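Long-range contact in AtFKBP42 (Arabidopsis thaliana, PDB 2F4E), which probably catalyses cis-trans isomerisation of prolyl peptide bonds, modulates vacuolar uptake of MRP transporter substrates and regulates cell elongation: residues Phe71-Ala76 / Glu86-Glu91. Numbering follows the deposited sequence.
Sequences FLHYRA and EDTWHE
Trp-89 lays its indole across the strand 69-78, its five-membered ring in an offset stack with the His-73 imidazole, centroids 4.0 Å apart and planes 27° from each other. CB of His-73 sits over the same face as a CH-pi donor, 3.6 Å from the centroid of that ring. One face of the Arg-75 guanidinium comes to the CE3 rim of the indole, planes 23° apart, with NH1 3.2 Å from Trp-89 CE3. An extended chain carries this group past Asp-87, where Arg-75 NE donates to Asp-87 OD2 at 2.9 Å from above the carboxylate plane, in a salt bridge bent to 133°. Lys-84 also pairs with that oxygen, while Glu-152 on the neighbouring strand takes Arg-75 NH1. With an alanine in place of Trp-89, the ring face that His-73 stacks on and, on the other side, the rim that the Arg-75 guanidinium packs against are lost, and both groups would probably be freer to turn.

Where the hairpin pairing ends, Thr-88 takes over: its OG1 accepts from Tyr-74 N at 2.7 Å and shares a hydrogen bond with His-73 ND1 at 3.0 Å, while Thr-88 N donates to Tyr-74 O. The Tyr-74 side chain heads for the other face of the sheet, and Tyr-74 OH donates to Glu-86 OE2 at 2.9 Å on the anti side. Thr-88 OG1 thus stands in for a backbone acceptor just past the last strand pair of this FKBP hairpin, Arg-75 with Asp-87, whose carboxylate is probably balanced by two cations.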
loop_
_atom_site.group_PDB
_atom_site.type_symbol
_atom_site.label_atom_id
_atom_site.label_comp_id
_atom_site.label_asym_id
_atom_site.label_seq_id
_atom_site.Cartn_x
_atom_site.Cartn_y
_atom_site.Cartn_z
ATOM N N PHE A 71 6.641 7.608 -5.798
ATOM C CA PHE A 71 6.533 8.530 -4.681
ATOM C C PHE A 71 5.094 8.422 -4.226
ATOM O O PHE A 71 4.173 8.553 -5.039
ATOM C CB PHE A 71 6.888 9.939 -5.138
ATOM C CG PHE A 71 8.355 10.126 -5.358
ATOM C CD1 PHE A 71 9.218 10.267 -4.274
ATOM C CD2 PHE A 71 8.887 10.079 -6.638
ATOM C CE1 PHE A 71 10.598 10.357 -4.466
ATOM C CE2 PHE A 71 10.261 10.167 -6.839
ATOM C CZ PHE A 71 11.119 10.304 -5.752
ATOM N N LEU A 72 4.898 8.160 -2.937
ATOM C CA LEU A 72 3.547 7.991 -2.432
ATOM C C LEU A 72 3.319 8.313 -0.957
ATOM O O LEU A 72 4.248 8.337 -0.145
ATOM C CB LEU A 72 3.095 6.552 -2.706
ATOM C CG LEU A 72 3.841 5.486 -1.896
ATOM C CD1 LEU A 72 2.938 4.933 -0.831
ATOM C CD2 LEU A 72 4.304 4.379 -2.805
ATOM N N HIS A 73 2.056 8.568 -0.643
ATOM C CA HIS A 73 1.606 8.838 0.714
ATOM C C HIS A 73 0.771 7.622 1.105
ATOM O O HIS A 73 0.181 6.976 0.243
ATOM C CB HIS A 73 0.706 10.070 0.759
ATOM C CG HIS A 73 1.427 11.349 0.998
ATOM N ND1 HIS A 73 2.328 11.516 2.040
ATOM C CD2 HIS A 73 1.352 12.552 0.388
ATOM C CE1 HIS A 73 2.764 12.754 2.049
ATOM N NE2 HIS A 73 2.185 13.412 1.053
ATOM N N TYR A 74 0.713 7.305 2.393
ATOM C CA TYR A 74 -0.096 6.173 2.821
ATOM C C TYR A 74 -0.279 6.048 4.326
ATOM O O TYR A 74 0.511 6.568 5.113
ATOM C CB TYR A 74 0.488 4.863 2.279
ATOM C CG TYR A 74 1.632 4.281 3.084
ATOM C CD1 TYR A 74 1.395 3.436 4.170
ATOM C CD2 TYR A 74 2.955 4.576 2.759
ATOM C CE1 TYR A 74 2.453 2.901 4.903
ATOM C CE2 TYR A 74 4.009 4.050 3.481
ATOM C CZ TYR A 74 3.764 3.214 4.553
ATOM O OH TYR A 74 4.823 2.701 5.272
ATOM N N ARG A 75 -1.354 5.370 4.707
ATOM C CA ARG A 75 -1.648 5.100 6.108
ATOM C C ARG A 75 -1.745 3.592 6.201
ATOM O O ARG A 75 -2.142 2.933 5.238
ATOM C CB ARG A 75 -2.975 5.719 6.542
ATOM C CG ARG A 75 -2.999 7.227 6.524
ATOM C CD ARG A 75 -4.278 7.749 7.157
ATOM N NE ARG A 75 -4.333 9.205 7.132
ATOM C CZ ARG A 75 -4.794 9.937 6.124
ATOM N NH1 ARG A 75 -5.270 9.357 5.029
ATOM N NH2 ARG A 75 -4.743 11.259 6.204
ATOM N N ALA A 76 -1.372 3.040 7.345
ATOM C CA ALA A 76 -1.435 1.603 7.510
ATOM C C ALA A 76 -2.136 1.259 8.811
ATOM O O ALA A 76 -1.889 1.877 9.849
ATOM C CB ALA A 76 -0.041 1.014 7.484
ATOM N N GLU A 86 1.054 3.759 10.913
ATOM C CA GLU A 86 1.816 4.500 9.906
ATOM C C GLU A 86 0.881 5.514 9.244
ATOM O O GLU A 86 -0.278 5.194 8.970
ATOM C CB GLU A 86 2.382 3.538 8.859
ATOM C CG GLU A 86 3.841 3.784 8.485
ATOM C CD GLU A 86 4.771 2.626 8.880
ATOM O OE1 GLU A 86 4.766 2.212 10.057
ATOM O OE2 GLU A 86 5.525 2.119 8.021
ATOM N N ASP A 87 1.387 6.723 9.000
ATOM C CA ASP A 87 0.617 7.809 8.391
ATOM C C ASP A 87 1.585 8.848 7.834
ATOM O O ASP A 87 1.959 9.791 8.530
ATOM C CB ASP A 87 -0.275 8.474 9.447
ATOM C CG ASP A 87 -1.380 9.324 8.839
ATOM O OD1 ASP A 87 -1.123 10.072 7.877
ATOM O OD2 ASP A 87 -2.516 9.256 9.340
ATOM N N THR A 88 2.001 8.676 6.581
ATOM C CA THR A 88 2.930 9.617 5.964
ATOM C C THR A 88 2.353 11.012 5.790
ATOM O O THR A 88 3.104 11.969 5.743
ATOM C CB THR A 88 3.444 9.109 4.596
ATOM O OG1 THR A 88 2.353 9.020 3.671
ATOM C CG2 THR A 88 4.127 7.740 4.765
ATOM N N TRP A 89 1.031 11.132 5.694
ATOM C CA TRP A 89 0.406 12.449 5.567
ATOM C C TRP A 89 0.593 13.235 6.855
ATOM O O TRP A 89 0.934 14.408 6.822
ATOM C CB TRP A 89 -1.090 12.333 5.280
ATOM C CG TRP A 89 -1.426 12.097 3.844
ATOM C CD1 TRP A 89 -1.309 12.986 2.810
ATOM C CD2 TRP A 89 -1.969 10.900 3.283
ATOM N NE1 TRP A 89 -1.751 12.413 1.647
ATOM C CE2 TRP A 89 -2.162 11.127 1.906
ATOM C CE3 TRP A 89 -2.312 9.647 3.811
ATOM C CZ2 TRP A 89 -2.683 10.159 1.046
ATOM C CZ3 TRP A 89 -2.829 8.677 2.958
ATOM C CH2 TRP A 89 -3.009 8.941 1.588
ATOM N N HIS A 90 0.369 12.584 7.992
ATOM C CA HIS A 90 0.526 13.262 9.267
ATOM C C HIS A 90 1.961 13.741 9.444
ATOM O O HIS A 90 2.186 14.877 9.846
ATOM C CB HIS A 90 0.134 12.342 10.431
ATOM C CG HIS A 90 0.311 12.979 11.776
ATOM N ND1 HIS A 90 -0.394 14.092 12.167
ATOM C CD2 HIS A 90 1.141 12.670 12.800
ATOM C CE1 HIS A 90 -0.007 14.449 13.383
ATOM N NE2 HIS A 90 0.922 13.603 13.789
ATOM N N GLU A 91 2.934 12.893 9.128
ATOM C CA GLU A 91 4.326 13.296 9.299
ATOM C C GLU A 91 4.886 14.072 8.118
ATOM O O GLU A 91 6.091 14.323 8.044
ATOM C CB GLU A 91 5.214 12.084 9.600
ATOM C CG GLU A 91 5.282 11.029 8.514
ATOM C CD GLU A 91 6.386 9.998 8.782
ATOM O OE1 GLU A 91 7.500 10.417 9.161
ATOM O OE2 GLU A 91 6.164 8.778 8.606
#